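Local atomic coordinates of sugar-phosphate aldolase (Thermotoga maritima, PDB entry 1PVT), a protein that belongs to the class II aldolase and adducin N-terminal domain family, folding as an alpha/beta protein with helices packed around a mixed beta sheet. Residues A122-H127 and A204-R209; E142-M147 and Q160-V165; M148-E153 and A217-R222; I156-G161 and V210-K215. All blocks are in the same frame, centred on the assembly; numbering follows the deposited sequence.

Contact 1. Residues A122-H127 and A204-R209; sequences AIVHTH and AEAYDR
Val124, on strand 122-126, and Ala206, on helix 203-224, meet where the helix lies against the sheet. The two short axes approach to 7.4 Å with a crossing angle of -37°, and the Val124 and Ala206 CA atoms are 6.0 Å apart, a spacing that suits the small alanine. Along the helix, Ala204 points its CB away from the strand, and Glu205 OE2 makes a salt bridge with Arg209 NH2 and also takes a hydrogen bond from Lys201 N, ahead of the helix. Ala206 follows and carries the contact: its CB lies 3.5 Å from Val124 CG2 and 4.0 Å from Val124 CB, while Ala122 O comes no nearer to Ala206 CB than 4.3 Å. With Val124 CG1 anti to the backbone N (chi1 174°), CG2 is the branch turned to the helix. At Tyr207 it is the backbone that is approached, N lying 4.1 Å from Val124 CG2; the ring itself packs on helix 2-19, against Val13, Trp16 and Leu17. Arg209, one turn on from Glu205, also makes a salt bridge to Asp187, and its NE bonds to Phe199 O in the sheet. No hydrogen bond joins the two segments: Val124 instead pairs by its backbone with Ala198 of the adjoining strand. The contact is thus essentially apolar and buried, a methyl-to-methyl meeting of Val124 and Ala206, with the charged groups engaged elsewhere.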
loop_
_atom_site.group_PDB
_atom_site.type_symbol
_atom_site.label_atom_id
_atom_site.label_comp_id
_atom_site.label_asym_id
_atom_site.label_seq_id
_atom_site.Cartn_x
_atom_site.Cartn_y
_atom_site.Cartn_z
ATOM N N ALA A 122 -4.563 -6.704 2.659
ATOM C CA ALA A 122 -4.234 -5.283 2.863
ATOM C C ALA A 122 -3.039 -4.686 2.104
ATOM O O ALA A 122 -2.017 -5.338 1.916
ATOM C CB ALA A 122 -4.058 -5.021 4.355
ATOM N N ILE A 123 -3.187 -3.425 1.691
ATOM C CA ILE A 123 -2.140 -2.681 0.971
ATOM C C ILE A 123 -1.890 -1.263 1.528
ATOM O O ILE A 123 -2.800 -0.425 1.586
ATOM C CB ILE A 123 -2.477 -2.496 -0.511
ATOM C CG1 ILE A 123 -2.614 -3.849 -1.191
ATOM C CG2 ILE A 123 -1.374 -1.678 -1.182
ATOM C CD1 ILE A 123 -3.014 -3.736 -2.631
ATOM N N VAL A 124 -0.646 -0.995 1.911
ATOM C CA VAL A 124 -0.283 0.303 2.457
ATOM C C VAL A 124 0.775 0.905 1.557
ATOM O O VAL A 124 1.813 0.286 1.337
ATOM C CB VAL A 124 0.320 0.171 3.890
ATOM C CG1 VAL A 124 0.826 1.504 4.362
ATOM C CG2 VAL A 124 -0.707 -0.340 4.864
ATOM N N HIS A 125 0.507 2.096 1.025
ATOM C CA HIS A 125 1.470 2.795 0.171
ATOM C C HIS A 125 1.853 4.144 0.799
ATOM O O HIS A 125 0.989 4.999 1.043
ATOM C CB HIS A 125 0.897 3.042 -1.227
ATOM C CG HIS A 125 1.731 3.968 -2.058
ATOM N ND1 HIS A 125 1.262 5.179 -2.522
ATOM C CD2 HIS A 125 3.018 3.881 -2.470
ATOM C CE1 HIS A 125 2.225 5.798 -3.184
ATOM N NE2 HIS A 125 3.301 5.032 -3.166
ATOM N N THR A 126 3.146 4.339 1.051
ATOM C CA THR A 126 3.606 5.576 1.666
ATOM C C THR A 126 5.020 5.913 1.191
ATOM O O THR A 126 5.627 5.138 0.454
ATOM C CB THR A 126 3.545 5.445 3.214
ATOM O OG1 THR A 126 3.592 6.746 3.815
ATOM C CG2 THR A 126 4.688 4.587 3.729
ATOM N N HIS A 127 5.533 7.072 1.599
ATOM C CA HIS A 127 6.866 7.523 1.193
ATOM C C HIS A 127 7.820 7.689 2.361
ATOM O O HIS A 127 8.062 8.798 2.827
ATOM C CB HIS A 127 6.768 8.858 0.452
ATOM C CG HIS A 127 5.838 8.819 -0.712
ATOM N ND1 HIS A 127 4.501 9.129 -0.602
ATOM C CD2 HIS A 127 6.027 8.407 -1.989
ATOM C CE1 HIS A 127 3.903 8.904 -1.761
ATOM N NE2 HIS A 127 4.807 8.464 -2.619
ATOM N N ALA A 204 -2.520 -3.850 9.629
ATOM C CA ALA A 204 -1.492 -3.798 10.669
ATOM C C ALA A 204 -0.213 -4.523 10.255
ATOM O O ALA A 204 0.887 -4.086 10.593
ATOM C CB ALA A 204 -2.025 -4.397 11.969
ATOM N N GLU A 205 -0.355 -5.635 9.539
ATOM C CA GLU A 205 0.808 -6.394 9.093
ATOM C C GLU A 205 1.524 -5.648 7.965
ATOM O O GLU A 205 2.756 -5.642 7.901
ATOM C CB GLU A 205 0.394 -7.794 8.626
ATOM C CG GLU A 205 1.544 -8.604 8.023
ATOM C CD GLU A 205 1.145 -10.025 7.633
ATOM O OE1 GLU A 205 1.056 -10.892 8.531
ATOM O OE2 GLU A 205 0.916 -10.273 6.426
ATOM N N ALA A 206 0.753 -5.024 7.073
ATOM C CA ALA A 206 1.340 -4.260 5.984
ATOM C C ALA A 206 2.162 -3.146 6.628
ATOM O O ALA A 206 3.334 -2.971 6.307
ATOM C CB ALA A 206 0.254 -3.674 5.104
ATOM N N TYR A 207 1.550 -2.404 7.551
ATOM C CA TYR A 207 2.246 -1.323 8.242
ATOM C C TYR A 207 3.539 -1.818 8.877
ATOM O O TYR A 207 4.562 -1.135 8.843
ATOM C CB TYR A 207 1.374 -0.725 9.340
ATOM C CG TYR A 207 2.087 0.360 10.116
ATOM C CD1 TYR A 207 2.316 1.606 9.555
ATOM C CD2 TYR A 207 2.582 0.123 11.387
ATOM C CE1 TYR A 207 3.020 2.577 10.234
ATOM C CE2 TYR A 207 3.289 1.093 12.070
ATOM C CZ TYR A 207 3.502 2.314 11.485
ATOM O OH TYR A 207 4.214 3.275 12.145
ATOM N N ASP A 208 3.486 -2.999 9.477
ATOM C CA ASP A 208 4.661 -3.581 10.110
ATOM C C ASP A 208 5.828 -3.761 9.140
ATOM O O ASP A 208 6.990 -3.656 9.529
ATOM C CB ASP A 208 4.309 -4.937 10.722
ATOM C CG ASP A 208 3.869 -4.823 12.156
ATOM O OD1 ASP A 208 3.300 -3.771 12.509
ATOM O OD2 ASP A 208 4.082 -5.785 12.924
ATOM N N ARG A 209 5.532 -4.044 7.882
ATOM C CA ARG A 209 6.601 -4.232 6.915
ATOM C C ARG A 209 7.180 -2.893 6.464
ATOM O O ARG A 209 8.352 -2.811 6.117
ATOM C CB ARG A 209 6.093 -5.031 5.724
ATOM C CG ARG A 209 5.561 -6.414 6.077
ATOM C CD ARG A 209 5.186 -7.127 4.788
ATOM N NE ARG A 209 4.054 -8.045 4.901
ATOM C CZ ARG A 209 4.156 -9.327 5.211
ATOM N NH1 ARG A 209 5.344 -9.862 5.449
ATOM N NH2 ARG A 209 3.066 -10.075 5.252
#

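Contact 2. Residues E142-M147 and Q160-V165; sequences ELLPKM and QGISVV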
loop_
_atom_site.group_PDB
_atom_site.type_symbol
_atom_site.label_atom_id
_atom_site.label_comp_id
_atom_site.label_asym_id
_atom_site.label_seq_id
_atom_site.Cartn_x
_atom_site.Cartn_y
_atom_site.Cartn_z
ATOM N N GLU A 142 22.425 -2.026 -6.033
ATOM C CA GLU A 142 23.444 -2.826 -5.367
ATOM C C GLU A 142 23.492 -2.739 -3.838
ATOM O O GLU A 142 24.404 -3.285 -3.216
ATOM C CB GLU A 142 24.820 -2.469 -5.938
ATOM C CG GLU A 142 24.984 -2.775 -7.426
ATOM C CD GLU A 142 24.835 -4.264 -7.743
ATOM O OE1 GLU A 142 25.557 -5.089 -7.128
ATOM O OE2 GLU A 142 23.996 -4.609 -8.609
ATOM N N LEU A 143 22.519 -2.070 -3.229
ATOM C CA LEU A 143 22.494 -1.929 -1.774
ATOM C C LEU A 143 21.360 -2.735 -1.181
ATOM O O LEU A 143 21.486 -3.309 -0.100
ATOM C CB LEU A 143 22.314 -0.468 -1.404
ATOM C CG LEU A 143 23.422 0.438 -1.915
ATOM C CD1 LEU A 143 22.931 1.866 -1.966
ATOM C CD2 LEU A 143 24.627 0.303 -1.013
ATOM N N LEU A 144 20.245 -2.752 -1.903
ATOM C CA LEU A 144 19.061 -3.487 -1.493
ATOM C C LEU A 144 19.410 -4.833 -0.900
ATOM O O LEU A 144 18.843 -5.244 0.101
ATOM C CB LEU A 144 18.147 -3.710 -2.688
ATOM C CG LEU A 144 17.100 -2.643 -2.931
ATOM C CD1 LEU A 144 16.263 -3.015 -4.130
ATOM C CD2 LEU A 144 16.228 -2.538 -1.709
ATOM N N PRO A 145 20.350 -5.549 -1.525
ATOM C CA PRO A 145 20.754 -6.868 -1.033
ATOM C C PRO A 145 21.301 -6.838 0.386
ATOM O O PRO A 145 20.788 -7.515 1.281
ATOM C CB PRO A 145 21.810 -7.299 -2.044
ATOM C CG PRO A 145 21.358 -6.610 -3.314
ATOM C CD PRO A 145 21.009 -5.243 -2.810
ATOM N N LYS A 146 22.358 -6.063 0.593
ATOM C CA LYS A 146 22.938 -5.975 1.920
ATOM C C LYS A 146 21.902 -5.353 2.847
ATOM O O LYS A 146 21.827 -5.703 4.021
ATOM C CB LYS A 146 24.241 -5.155 1.890
ATOM C CG LYS A 146 25.448 -5.878 1.233
ATOM C CD LYS A 146 26.072 -6.985 2.113
ATOM C CE LYS A 146 25.202 -8.258 2.201
ATOM N NZ LYS A 146 25.716 -9.290 3.157
HETATM N N MSE A 147 21.086 -4.448 2.313
HETATM C CA MSE A 147 20.056 -3.820 3.125
HETATM C C MSE A 147 19.066 -4.880 3.554
HETATM O O MSE A 147 18.503 -4.823 4.641
HETATM C CB MSE A 147 19.301 -2.749 2.344
HETATM C CG MSE A 147 18.263 -2.039 3.203
HETATM SE SE MSE A 147 16.819 -1.161 2.247
HETATM C CE MSE A 147 17.605 0.572 1.985
ATOM N N GLN A 160 11.328 -13.938 0.764
ATOM C CA GLN A 160 11.743 -13.866 -0.635
ATOM C C GLN A 160 12.517 -12.571 -0.921
ATOM O O GLN A 160 13.417 -12.545 -1.775
ATOM C CB GLN A 160 10.528 -13.953 -1.569
ATOM C CG GLN A 160 10.124 -15.379 -1.975
ATOM C CD GLN A 160 9.601 -16.222 -0.812
ATOM O OE1 GLN A 160 10.363 -16.626 0.076
ATOM N NE2 GLN A 160 8.290 -16.490 -0.817
ATOM N N GLY A 161 12.173 -11.505 -0.200
ATOM C CA GLY A 161 12.840 -10.234 -0.415
ATOM C C GLY A 161 11.899 -9.280 -1.114
ATOM O O GLY A 161 10.685 -9.488 -1.102
ATOM N N ILE A 162 12.451 -8.247 -1.742
ATOM C CA ILE A 162 11.637 -7.240 -2.421
ATOM C C ILE A 162 12.045 -6.969 -3.860
ATOM O O ILE A 162 13.124 -7.365 -4.297
ATOM C CB ILE A 162 11.695 -5.893 -1.673
ATOM C CG1 ILE A 162 13.142 -5.587 -1.286
ATOM C CG2 ILE A 162 10.807 -5.936 -0.450
ATOM C CD1 ILE A 162 13.324 -4.283 -0.561
ATOM N N SER A 163 11.179 -6.266 -4.581
ATOM C CA SER A 163 11.445 -5.927 -5.969
ATOM C C SER A 163 11.101 -4.468 -6.243
ATOM O O SER A 163 10.184 -3.910 -5.639
ATOM C CB SER A 163 10.626 -6.829 -6.883
ATOM O OG SER A 163 9.251 -6.729 -6.559
ATOM N N VAL A 164 11.847 -3.854 -7.154
ATOM C CA VAL A 164 11.618 -2.463 -7.509
ATOM C C VAL A 164 10.737 -2.440 -8.741
ATOM O O VAL A 164 10.689 -3.411 -9.482
ATOM C CB VAL A 164 12.934 -1.747 -7.829
ATOM C CG1 VAL A 164 12.668 -0.290 -8.119
ATOM C CG2 VAL A 164 13.897 -1.892 -6.674
ATOM N N VAL A 165 10.046 -1.330 -8.960
ATOM C CA VAL A 165 9.159 -1.198 -10.110
ATOM C C VAL A 165 9.329 0.151 -10.810
ATOM O O VAL A 165 9.115 1.201 -10.203
ATOM C CB VAL A 165 7.683 -1.346 -9.680
ATOM C CG1 VAL A 165 6.761 -1.046 -10.855
ATOM C CG2 VAL A 165 7.435 -2.748 -9.154
#
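Leu144 and Ile162 mark the nearest backbone approach, 8.4 Å between CA atoms, so a single turn of helix faces an extended segment with side chains alone spanning the gap. Leu144, at the start of helix 144-147, does this with both of its branches. Its CD2 reaches Ile162 CD1 at 3.6 Å, and its CD1 reaches Val164 CG2 at 3.7 Å, which leaves the forked end straddling two residues of the other segment. In each pair the side chains cross obliquely rather than lying alongside. Ile162 holds CG1 in the crowded position between its backbone N and carbonyl carbon (chi1 45°), and CD1 at the end of that branch does the touching. Val164 offers CG2, the methyl beside its backbone N. Between these two, Ser163 directs its CB away from the helix, the alternation of an extended chain that brings residues 162 and 164 to the same side. The contact is wholly apolar: no hydrogen bond links the segments, and all three touching residues are partly exposed, which makes this a surface contact. In the fold, strand 163-165 is an outermost strand of the sheet, running parallel to strand 188-191, where Ser163 and Val165 both bond by backbone to Leu190. On the other segment, Met147, modelled as selenomethionine, packs between helices 129-134 and 203-224, and Leu143 also touches both.

Contact 3. Residues M148-E153 and A217-R222; sequences MKIHPE and AEILLR
Ile150 and Leu220 bring the backbones nearest, their CA atoms 7.2 Å apart, as the largely non-helical segment 148-153 passes beside a regular turn of helix 203-224. The helical turn is evidenced by the bonds from Leu221 N to Ala217 O and from Arg222 N to Glu218 O. Ile150 supplies two separate points of touch. Its CG2 meets Ile219 CG2 at 3.3 Å, closer than methyls usually sit and probably imprecise, the two isoleucines running alongside one another with opposite senses. Its CD1, at the end of the other branch, meets Leu220 CB at 3.5 Å and also lies 3.7 Å from Leu220 N, so this methyl rests at the base of the leucine, close to the helix backbone; here the side chains cross at about a right angle. The torsion of Ile150 explains the division: CG2 is opposite the backbone N and CG1 lies beside it (chi1 -61°), spreading the branches over two successive helix residues. The second isoleucine has a further partner. Ile219 CD1 stands over the centre of the His151 ring in a CH-pi contact, 4.3 Å from the centroid and 7° off the ring normal. Glu153 CB covers the opposite face, offset toward the rim, so the imidazole is held between two aliphatic groups. Around the contact, Ala217 and Leu221 touch helix 129-134, Leu220 touches Leu143 just ahead of helix 144-147, and Met148, a selenomethionine, leans on Val154 of helix 152-157 and on Ile162, just before the edge strand 163-165.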
loop_
_atom_site.group_PDB
_atom_site.type_symbol
_atom_site.label_atom_id
_atom_site.label_comp_id
_atom_site.label_asym_id
_atom_site.label_seq_id
_atom_site.Cartn_x
_atom_site.Cartn_y
_atom_site.Cartn_z
HETATM N N MSE A 148 18.862 -5.857 2.685
HETATM C CA MSE A 148 17.919 -6.924 2.951
HETATM C C MSE A 148 18.353 -7.910 4.017
HETATM O O MSE A 148 17.648 -8.878 4.287
HETATM C CB MSE A 148 17.593 -7.670 1.658
HETATM C CG MSE A 148 16.710 -6.879 0.713
HETATM SE SE MSE A 148 15.137 -6.211 1.636
HETATM C CE MSE A 148 15.754 -4.416 2.003
ATOM N N LYS A 149 19.508 -7.676 4.623
ATOM C CA LYS A 149 19.968 -8.574 5.668
ATOM C C LYS A 149 20.746 -7.802 6.713
ATOM O O LYS A 149 21.690 -8.320 7.307
ATOM C CB LYS A 149 20.834 -9.695 5.079
ATOM C CG LYS A 149 20.876 -10.961 5.956
ATOM C CD LYS A 149 21.320 -12.220 5.179
ATOM C CE LYS A 149 21.107 -13.500 6.002
ATOM N NZ LYS A 149 21.461 -14.750 5.268
ATOM N N ILE A 150 20.338 -6.557 6.935
ATOM C CA ILE A 150 20.996 -5.712 7.918
ATOM C C ILE A 150 20.642 -6.183 9.313
ATOM O O ILE A 150 21.378 -5.944 10.270
ATOM C CB ILE A 150 20.576 -4.263 7.775
ATOM C CG1 ILE A 150 20.969 -3.761 6.391
ATOM C CG2 ILE A 150 21.254 -3.426 8.839
ATOM C CD1 ILE A 150 20.544 -2.342 6.121
ATOM N N HIS A 151 19.495 -6.835 9.426
ATOM C CA HIS A 151 19.058 -7.390 10.692
ATOM C C HIS A 151 17.971 -8.394 10.401
ATOM O O HIS A 151 17.113 -8.176 9.544
ATOM C CB HIS A 151 18.548 -6.312 11.657
ATOM C CG HIS A 151 17.409 -5.502 11.127
ATOM N ND1 HIS A 151 16.478 -4.908 11.951
ATOM C CD2 HIS A 151 17.066 -5.159 9.864
ATOM C CE1 HIS A 151 15.608 -4.235 11.219
ATOM N NE2 HIS A 151 15.943 -4.372 9.948
ATOM N N PRO A 152 18.011 -9.526 11.103
ATOM C CA PRO A 152 17.035 -10.602 10.938
ATOM C C PRO A 152 15.647 -10.083 10.586
ATOM O O PRO A 152 15.080 -10.461 9.570
ATOM C CB PRO A 152 17.089 -11.306 12.286
ATOM C CG PRO A 152 18.559 -11.221 12.610
ATOM C CD PRO A 152 18.900 -9.786 12.250
ATOM N N GLU A 153 15.118 -9.204 11.424
ATOM C CA GLU A 153 13.801 -8.621 11.207
ATOM C C GLU A 153 13.320 -8.562 9.755
ATOM O O GLU A 153 12.150 -8.820 9.483
ATOM C CB GLU A 153 13.764 -7.213 11.808
ATOM C CG GLU A 153 13.388 -7.166 13.288
ATOM C CD GLU A 153 11.912 -6.852 13.503
ATOM O OE1 GLU A 153 11.535 -5.658 13.395
ATOM O OE2 GLU A 153 11.128 -7.798 13.767
ATOM N N ALA A 217 16.484 0.554 6.042
ATOM C CA ALA A 217 17.008 1.600 5.187
ATOM C C ALA A 217 17.769 2.567 6.054
ATOM O O ALA A 217 18.889 2.959 5.737
ATOM C CB ALA A 217 15.883 2.318 4.494
ATOM N N GLU A 218 17.154 2.940 7.167
ATOM C CA GLU A 218 17.761 3.888 8.079
ATOM C C GLU A 218 19.090 3.401 8.632
ATOM O O GLU A 218 20.046 4.175 8.739
ATOM C CB GLU A 218 16.808 4.197 9.219
ATOM C CG GLU A 218 17.269 5.362 10.049
ATOM C CD GLU A 218 16.139 5.981 10.825
ATOM O OE1 GLU A 218 15.001 5.455 10.726
ATOM O OE2 GLU A 218 16.387 6.992 11.524
ATOM N N ILE A 219 19.153 2.122 8.985
ATOM C CA ILE A 219 20.386 1.542 9.504
ATOM C C ILE A 219 21.452 1.547 8.409
ATOM O O ILE A 219 22.605 1.884 8.653
ATOM C CB ILE A 219 20.169 0.089 9.969
ATOM C CG1 ILE A 219 19.162 0.048 11.112
ATOM C CG2 ILE A 219 21.478 -0.507 10.444
ATOM C CD1 ILE A 219 18.850 -1.354 11.600
ATOM N N LEU A 220 21.064 1.167 7.195
ATOM C CA LEU A 220 21.997 1.140 6.076
ATOM C C LEU A 220 22.609 2.514 5.913
ATOM O O LEU A 220 23.830 2.678 5.907
ATOM C CB LEU A 220 21.272 0.772 4.786
ATOM C CG LEU A 220 22.163 0.731 3.547
ATOM C CD1 LEU A 220 23.063 -0.482 3.628
ATOM C CD2 LEU A 220 21.321 0.658 2.300
ATOM N N LEU A 221 21.736 3.505 5.791
ATOM C CA LEU A 221 22.165 4.875 5.609
ATOM C C LEU A 221 23.080 5.408 6.687
ATOM O O LEU A 221 23.992 6.165 6.397
ATOM C CB LEU A 221 20.954 5.781 5.456
ATOM C CG LEU A 221 20.849 6.326 4.032
ATOM C CD1 LEU A 221 20.862 5.193 3.015
ATOM C CD2 LEU A 221 19.580 7.136 3.908
ATOM N N ARG A 222 22.859 5.032 7.932
ATOM C CA ARG A 222 23.738 5.542 8.961
ATOM C C ARG A 222 25.087 4.859 8.868
ATOM O O ARG A 222 26.122 5.474 9.116
ATOM C CB ARG A 222 23.161 5.301 10.345
ATOM C CG ARG A 222 23.908 6.044 11.427
ATOM C CD ARG A 222 23.622 7.533 11.329
ATOM N NE ARG A 222 24.399 8.310 12.287
ATOM C CZ ARG A 222 24.202 9.601 12.524
ATOM N NH1 ARG A 222 23.247 10.252 11.870
ATOM N NH2 ARG A 222 24.961 10.243 13.406
#

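Contact 4. Residues I156-G161 and V210-K215; sequences IFFPQG and VEILEK
Phe157 and Phe158, where helix 152-157 gives way to loop, present two consecutive rings to Ile212 and Leu213, two consecutive residues of helix 203-224. This is the tight part. Ile212 CD1 points at the middle of one face of the Phe157 ring, 6° off its normal, a CH-pi contact whose modelled separation is too short to be taken literally. The Phe158 ring receives Leu213 differently: CD2 sits over one face, 4.1 Å from the centroid and 25° off the normal, displaced toward the rim, and CG lies 3.6 Å from Phe158 CZ. The same ring meets Ile212 CG2 at its edge, 4.1 Å from CE1. Ile212 thus serves both rings, since its CG1 branch lies beside the backbone N (chi1 -68°) while CG2 takes the position opposite it. Phe158 and Leu213 both rest on Ala188 of strand 188-191. Despite this packing the backbones stay 8.3 Å apart between the CA atoms of Phe157 and Ile212, the space being taken up by side chains. On the loose side, Ile156, Pro159 and Gln160 are exposed and make no contact with the helix, and Lys215 is likewise exposed and takes no part. Glu211 forms a salt bridge with Lys20. Through Phe158 and Leu213, helix 203-224 is joined to the sheet in the hydrophobic core of this alpha/beta fold, while the partly exposed Phe157 packs on the helix.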
loop_
_atom_site.group_PDB
_atom_site.type_symbol
_atom_site.label_atom_id
_atom_site.label_comp_id
_atom_site.label_asym_id
_atom_site.label_seq_id
_atom_site.Cartn_x
_atom_site.Cartn_y
_atom_site.Cartn_z
ATOM N N ILE A 156 12.722 -12.356 7.931
ATOM C CA ILE A 156 11.467 -12.917 8.413
ATOM C C ILE A 156 10.262 -12.361 7.663
ATOM O O ILE A 156 9.480 -13.110 7.089
ATOM C CB ILE A 156 11.265 -12.609 9.916
ATOM C CG1 ILE A 156 12.387 -13.245 10.740
ATOM C CG2 ILE A 156 9.892 -13.096 10.371
ATOM C CD1 ILE A 156 12.386 -12.832 12.201
ATOM N N PHE A 157 10.104 -11.045 7.681
ATOM C CA PHE A 157 8.973 -10.437 7.007
ATOM C C PHE A 157 9.114 -10.483 5.487
ATOM O O PHE A 157 8.128 -10.340 4.756
ATOM C CB PHE A 157 8.792 -8.993 7.481
ATOM C CG PHE A 157 8.348 -8.869 8.916
ATOM C CD1 PHE A 157 9.184 -9.266 9.958
ATOM C CD2 PHE A 157 7.098 -8.332 9.227
ATOM C CE1 PHE A 157 8.784 -9.123 11.294
ATOM C CE2 PHE A 157 6.689 -8.185 10.561
ATOM C CZ PHE A 157 7.533 -8.581 11.596
ATOM N N PHE A 158 10.336 -10.681 5.005
ATOM C CA PHE A 158 10.565 -10.753 3.566
ATOM C C PHE A 158 11.461 -11.915 3.264
ATOM O O PHE A 158 12.637 -11.742 2.934
ATOM C CB PHE A 158 11.204 -9.476 3.056
ATOM C CG PHE A 158 10.529 -8.259 3.546
ATOM C CD1 PHE A 158 10.897 -7.693 4.758
ATOM C CD2 PHE A 158 9.472 -7.714 2.840
ATOM C CE1 PHE A 158 10.216 -6.599 5.262
ATOM C CE2 PHE A 158 8.786 -6.622 3.333
ATOM C CZ PHE A 158 9.156 -6.062 4.548
ATOM N N PRO A 159 10.920 -13.129 3.401
ATOM C CA PRO A 159 11.664 -14.357 3.140
ATOM C C PRO A 159 12.183 -14.333 1.703
ATOM O O PRO A 159 13.344 -14.655 1.446
ATOM C CB PRO A 159 10.619 -15.442 3.377
ATOM C CG PRO A 159 9.757 -14.834 4.437
ATOM C CD PRO A 159 9.572 -13.436 3.907
ATOM N N GLN A 160 11.328 -13.938 0.764
ATOM C CA GLN A 160 11.743 -13.866 -0.635
ATOM C C GLN A 160 12.517 -12.571 -0.921
ATOM O O GLN A 160 13.417 -12.545 -1.775
ATOM C CB GLN A 160 10.528 -13.953 -1.569
ATOM C CG GLN A 160 10.124 -15.379 -1.975
ATOM C CD GLN A 160 9.601 -16.222 -0.812
ATOM O OE1 GLN A 160 10.363 -16.626 0.076
ATOM N NE2 GLN A 160 8.290 -16.490 -0.817
ATOM N N GLY A 161 12.173 -11.505 -0.200
ATOM C CA GLY A 161 12.840 -10.234 -0.415
ATOM C C GLY A 161 11.899 -9.280 -1.114
ATOM O O GLY A 161 10.685 -9.488 -1.102
ATOM N N VAL A 210 6.362 -1.847 6.461
ATOM C CA VAL A 210 6.851 -0.530 6.091
ATOM C C VAL A 210 7.881 -0.165 7.144
ATOM O O VAL A 210 9.041 0.087 6.830
ATOM C CB VAL A 210 5.742 0.506 6.122
ATOM C CG1 VAL A 210 6.325 1.880 5.929
ATOM C CG2 VAL A 210 4.744 0.212 5.042
ATOM N N GLU A 211 7.449 -0.152 8.404
ATOM C CA GLU A 211 8.331 0.167 9.526
ATOM C C GLU A 211 9.668 -0.528 9.372
ATOM O O GLU A 211 10.715 0.114 9.298
ATOM C CB GLU A 211 7.704 -0.281 10.836
ATOM C CG GLU A 211 6.959 0.787 11.551
ATOM C CD GLU A 211 6.631 0.376 12.964
ATOM O OE1 GLU A 211 6.232 1.251 13.762
ATOM O OE2 GLU A 211 6.768 -0.829 13.279
ATOM N N ILE A 212 9.623 -1.854 9.322
ATOM C CA ILE A 212 10.828 -2.663 9.185
ATOM C C ILE A 212 11.676 -2.258 7.978
ATOM O O ILE A 212 12.875 -2.035 8.121
ATOM C CB ILE A 212 10.465 -4.175 9.150
ATOM C CG1 ILE A 212 9.931 -4.577 10.528
ATOM C CG2 ILE A 212 11.681 -5.021 8.808
ATOM C CD1 ILE A 212 9.379 -5.964 10.603
ATOM N N LEU A 213 11.076 -2.146 6.799
ATOM C CA LEU A 213 11.851 -1.727 5.643
ATOM C C LEU A 213 12.541 -0.408 5.944
ATOM O O LEU A 213 13.727 -0.230 5.666
ATOM C CB LEU A 213 10.960 -1.560 4.421
ATOM C CG LEU A 213 10.651 -2.858 3.678
ATOM C CD1 LEU A 213 10.010 -2.518 2.338
ATOM C CD2 LEU A 213 11.938 -3.659 3.452
ATOM N N GLU A 214 11.790 0.520 6.522
ATOM C CA GLU A 214 12.337 1.826 6.865
ATOM C C GLU A 214 13.540 1.688 7.785
ATOM O O GLU A 214 14.601 2.263 7.541
ATOM C CB GLU A 214 11.289 2.665 7.586
ATOM C CG GLU A 214 10.975 4.001 6.941
ATOM C CD GLU A 214 12.205 4.759 6.503
ATOM O OE1 GLU A 214 12.841 4.337 5.513
ATOM O OE2 GLU A 214 12.533 5.778 7.145
ATOM N N LYS A 215 13.358 0.923 8.855
ATOM C CA LYS A 215 14.416 0.736 9.824
ATOM C C LYS A 215 15.666 0.243 9.137
ATOM O O LYS A 215 16.745 0.778 9.363
ATOM C CB LYS A 215 13.979 -0.246 10.905
ATOM C CG LYS A 215 14.709 -0.033 12.202
ATOM C CD LYS A 215 13.892 -0.525 13.385
ATOM C CE LYS A 215 14.536 -0.156 14.736
ATOM N NZ LYS A 215 13.615 -0.398 15.908
#

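Overall arrangement
Helix 203-224 ties three of the four together: contacts 1, 4 and 3 follow one another along it, with centres about 11 Å apart between 1 and 4 and about 9 Å between 4 and 3. Contact 2 does not use this helix but borders it, Met147 CE lying 3.4 Å from Ala217 CA. Arg209 connects contacts 1 and 4, its CB 3.4 Å from Phe158 CZ. Contacts 2 and 4 share Gln160 and Gly161, and Ile162 CD1 lies 4.3 Å from Leu213 CD2. Contacts 1 and 2 reach the same sheet without touching, their nearest atoms about 8 Å apart. Contact 1 lies deepest, about 5 Å from the chain's centre.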